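Local coordinates for putative periplasmic or exported protein (Salmonella enterica subsp. enterica serovar Typhimurium, PDB 4GQZ) that probably binds copper in the periplasm and contributes to copper resistance, at residues 28-34 against 114-118. Residues are numbered along the deposited sequence; the frame is centred on the assembly and turned at random.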
loop_
_atom_site.group_PDB
_atom_site.type_symbol
_atom_site.label_atom_id
_atom_site.label_comp_id
_atom_site.label_asym_id
_atom_site.label_seq_id
_atom_site.Cartn_x
_atom_site.Cartn_y
_atom_site.Cartn_z
ATOM N N ASP B 28 -5.484 -1.851 14.309
ATOM C CA ASP B 28 -5.517 -0.669 15.181
ATOM C C ASP B 28 -6.903 -0.464 15.768
ATOM O O ASP B 28 -7.049 -0.014 16.905
ATOM C CB ASP B 28 -5.101 0.570 14.389
ATOM C CG ASP B 28 -4.417 1.635 15.258
ATOM O OD1 ASP B 28 -4.187 1.416 16.478
ATOM O OD2 ASP B 28 -4.091 2.704 14.710
ATOM N N GLN B 29 -7.932 -0.809 15.001
ATOM C CA GLN B 29 -9.287 -0.500 15.420
ATOM C C GLN B 29 -9.961 -1.667 16.123
ATOM O O GLN B 29 -11.148 -1.580 16.434
ATOM C CB GLN B 29 -10.129 -0.048 14.223
ATOM C CG GLN B 29 -9.671 1.267 13.590
ATOM C CD GLN B 29 -10.422 1.583 12.313
ATOM O OE1 GLN B 29 -11.585 1.212 12.171
ATOM N NE2 GLN B 29 -9.765 2.265 11.374
ATOM N N THR B 30 -9.220 -2.743 16.381
ATOM C CA THR B 30 -9.840 -3.920 16.996
ATOM C C THR B 30 -10.396 -3.542 18.376
ATOM O O THR B 30 -9.706 -2.919 19.188
ATOM C CB THR B 30 -8.904 -5.163 17.047
ATOM O OG1 THR B 30 -9.613 -6.287 17.594
ATOM C CG2 THR B 30 -7.708 -4.905 17.919
ATOM N N PRO B 31 -11.670 -3.870 18.622
ATOM C CA PRO B 31 -12.309 -3.502 19.890
ATOM C C PRO B 31 -12.033 -4.522 20.986
ATOM O O PRO B 31 -12.976 -5.069 21.563
ATOM C CB PRO B 31 -13.793 -3.529 19.536
ATOM C CG PRO B 31 -13.890 -4.619 18.511
ATOM C CD PRO B 31 -12.620 -4.507 17.690
ATOM N N GLN B 32 -10.763 -4.785 21.255
ATOM C CA GLN B 32 -10.372 -5.630 22.377
ATOM C C GLN B 32 -9.418 -4.849 23.258
ATOM O O GLN B 32 -8.728 -3.941 22.785
ATOM C CB GLN B 32 -9.625 -6.871 21.897
ATOM C CG GLN B 32 -10.383 -7.800 20.980
ATOM C CD GLN B 32 -9.437 -8.771 20.313
ATOM O OE1 GLN B 32 -8.264 -8.846 20.682
ATOM N NE2 GLN B 32 -9.928 -9.507 19.321
ATOM N N SER B 33 -9.364 -5.212 24.535
ATOM C CA SER B 33 -8.356 -4.651 25.421
ATOM C C SER B 33 -6.994 -5.142 24.960
ATOM O O SER B 33 -6.882 -6.182 24.302
ATOM C CB SER B 33 -8.625 -5.058 26.874
ATOM O OG SER B 33 -9.533 -6.146 26.932
ATOM N N ARG B 34 -5.956 -4.382 25.269
ATOM C CA ARG B 34 -4.607 -4.806 24.931
ATOM C C ARG B 34 -4.027 -5.565 26.135
ATOM O O ARG B 34 -4.408 -5.301 27.281
ATOM C CB ARG B 34 -3.741 -3.596 24.553
ATOM C CG ARG B 34 -4.330 -2.690 23.442
ATOM C CD ARG B 34 -4.830 -3.521 22.270
ATOM N NE ARG B 34 -4.808 -2.848 20.961
ATOM C CZ ARG B 34 -5.895 -2.542 20.259
ATOM N NH1 ARG B 34 -7.101 -2.815 20.744
ATOM N NH2 ARG B 34 -5.776 -1.976 19.058
ATOM N N SER B 114 -12.080 8.137 18.302
ATOM C CA SER B 114 -10.936 7.336 18.758
ATOM C C SER B 114 -11.362 5.886 18.916
ATOM O O SER B 114 -12.539 5.605 19.146
ATOM C CB SER B 114 -10.369 7.864 20.078
ATOM O OG SER B 114 -11.355 7.834 21.102
ATOM N N TYR B 115 -10.417 4.962 18.785
ATOM C CA TYR B 115 -10.745 3.534 18.860
ATOM C C TYR B 115 -10.715 3.056 20.307
ATOM O O TYR B 115 -10.474 3.849 21.229
ATOM C CB TYR B 115 -9.770 2.700 18.020
ATOM C CG TYR B 115 -9.408 3.347 16.700
ATOM C CD1 TYR B 115 -10.366 4.012 15.948
ATOM C CD2 TYR B 115 -8.102 3.316 16.226
ATOM C CE1 TYR B 115 -10.040 4.629 14.752
ATOM C CE2 TYR B 115 -7.761 3.930 15.026
ATOM C CZ TYR B 115 -8.740 4.582 14.294
ATOM O OH TYR B 115 -8.428 5.198 13.093
ATOM N N ARG B 116 -10.954 1.760 20.486
ATOM C CA ARG B 116 -10.945 1.106 21.792
ATOM C C ARG B 116 -9.594 1.313 22.477
ATOM O O ARG B 116 -9.518 1.412 23.707
ATOM C CB ARG B 116 -11.252 -0.389 21.612
ATOM C CG ARG B 116 -11.075 -1.254 22.871
ATOM C CD ARG B 116 -11.953 -0.753 24.000
ATOM N NE ARG B 116 -11.270 -0.887 25.286
ATOM C CZ ARG B 116 -11.232 -2.014 25.987
ATOM N NH1 ARG B 116 -11.847 -3.099 25.521
ATOM N NH2 ARG B 116 -10.580 -2.058 27.150
ATOM N N ASN B 117 -8.533 1.403 21.675
ATOM C CA ASN B 117 -7.195 1.602 22.215
ATOM C C ASN B 117 -6.834 3.072 22.461
ATOM O O ASN B 117 -5.698 3.381 22.808
ATOM C CB ASN B 117 -6.135 0.910 21.343
ATOM C CG ASN B 117 -5.942 1.589 19.975
ATOM O OD1 ASN B 117 -6.684 2.493 19.610
ATOM N ND2 ASN B 117 -4.941 1.137 19.219
ATOM N N GLY B 118 -7.795 3.972 22.266
ATOM C CA GLY B 118 -7.568 5.391 22.506
ATOM C C GLY B 118 -6.849 6.144 21.397
ATOM O O GLY B 118 -6.553 7.345 21.537
HETATM O O HOH W 1 -8.678 -0.137 19.214
HETATM O O HOH W 2 -7.105 3.212 11.390
HETATM O O HOH W 3 -12.125 0.262 18.135
HETATM O O HOH W 4 -14.483 -3.108 23.852
HETATM O O HOH W 5 -2.652 -0.605 20.633
#
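D28 OD1, on the last residue of helix 20-28, is gripped by both N117 ND2 and H81 NE2. N117 ND2 donates to D28 OD1 over 2.9 Å, close to the line of the C-O bond and in the plane of the amide, which stands nearly upright (79°) to the carboxylate. The hydroxyls of Y65 and S67 hold OD2, so four polar partners fix the carboxylate in a buried place. An asparagine suits this place because its amide works both ways: OD1 accepts from F119 N while ND2 serves the acid. With CG set between its backbone N and carbonyl carbon, chi1 70° puts the N117 amide where ND2 reaches D28 OD1, and its CB lies over the centre of the R34 guanidinium.

R34 folds back, bent at chi2, so that NH1 gives bonds to T30 O (3.0 Å) and Q32 O (2.8 Å) and fastens its own loop; NH2 reaches L83 O. Water 1 bridges D28 O and T30 O to N117 N, satisfying backbone groups that do not meet directly.

At the next residue after D28, the extended chain of Q29 lays CG over the face of the Y115 ring, a CH-pi contact with CG 3.4 Å from the centroid and 5° off the normal. Water 2 joins Q29 NE2 to Y115 OH, which also bonds G121 N. Beyond Y115, the aliphatic part of R116 runs along the backbone of 30-32, CB 3.7 Å from P31 CA, and its guanidinium passes over S33 CA. Together these contacts seat the segment leaving helix 20-28, with its inverse gamma turn centred on P31, against a type I beta turn, Y115 to G118, that connects strands 111-113 and 120-125.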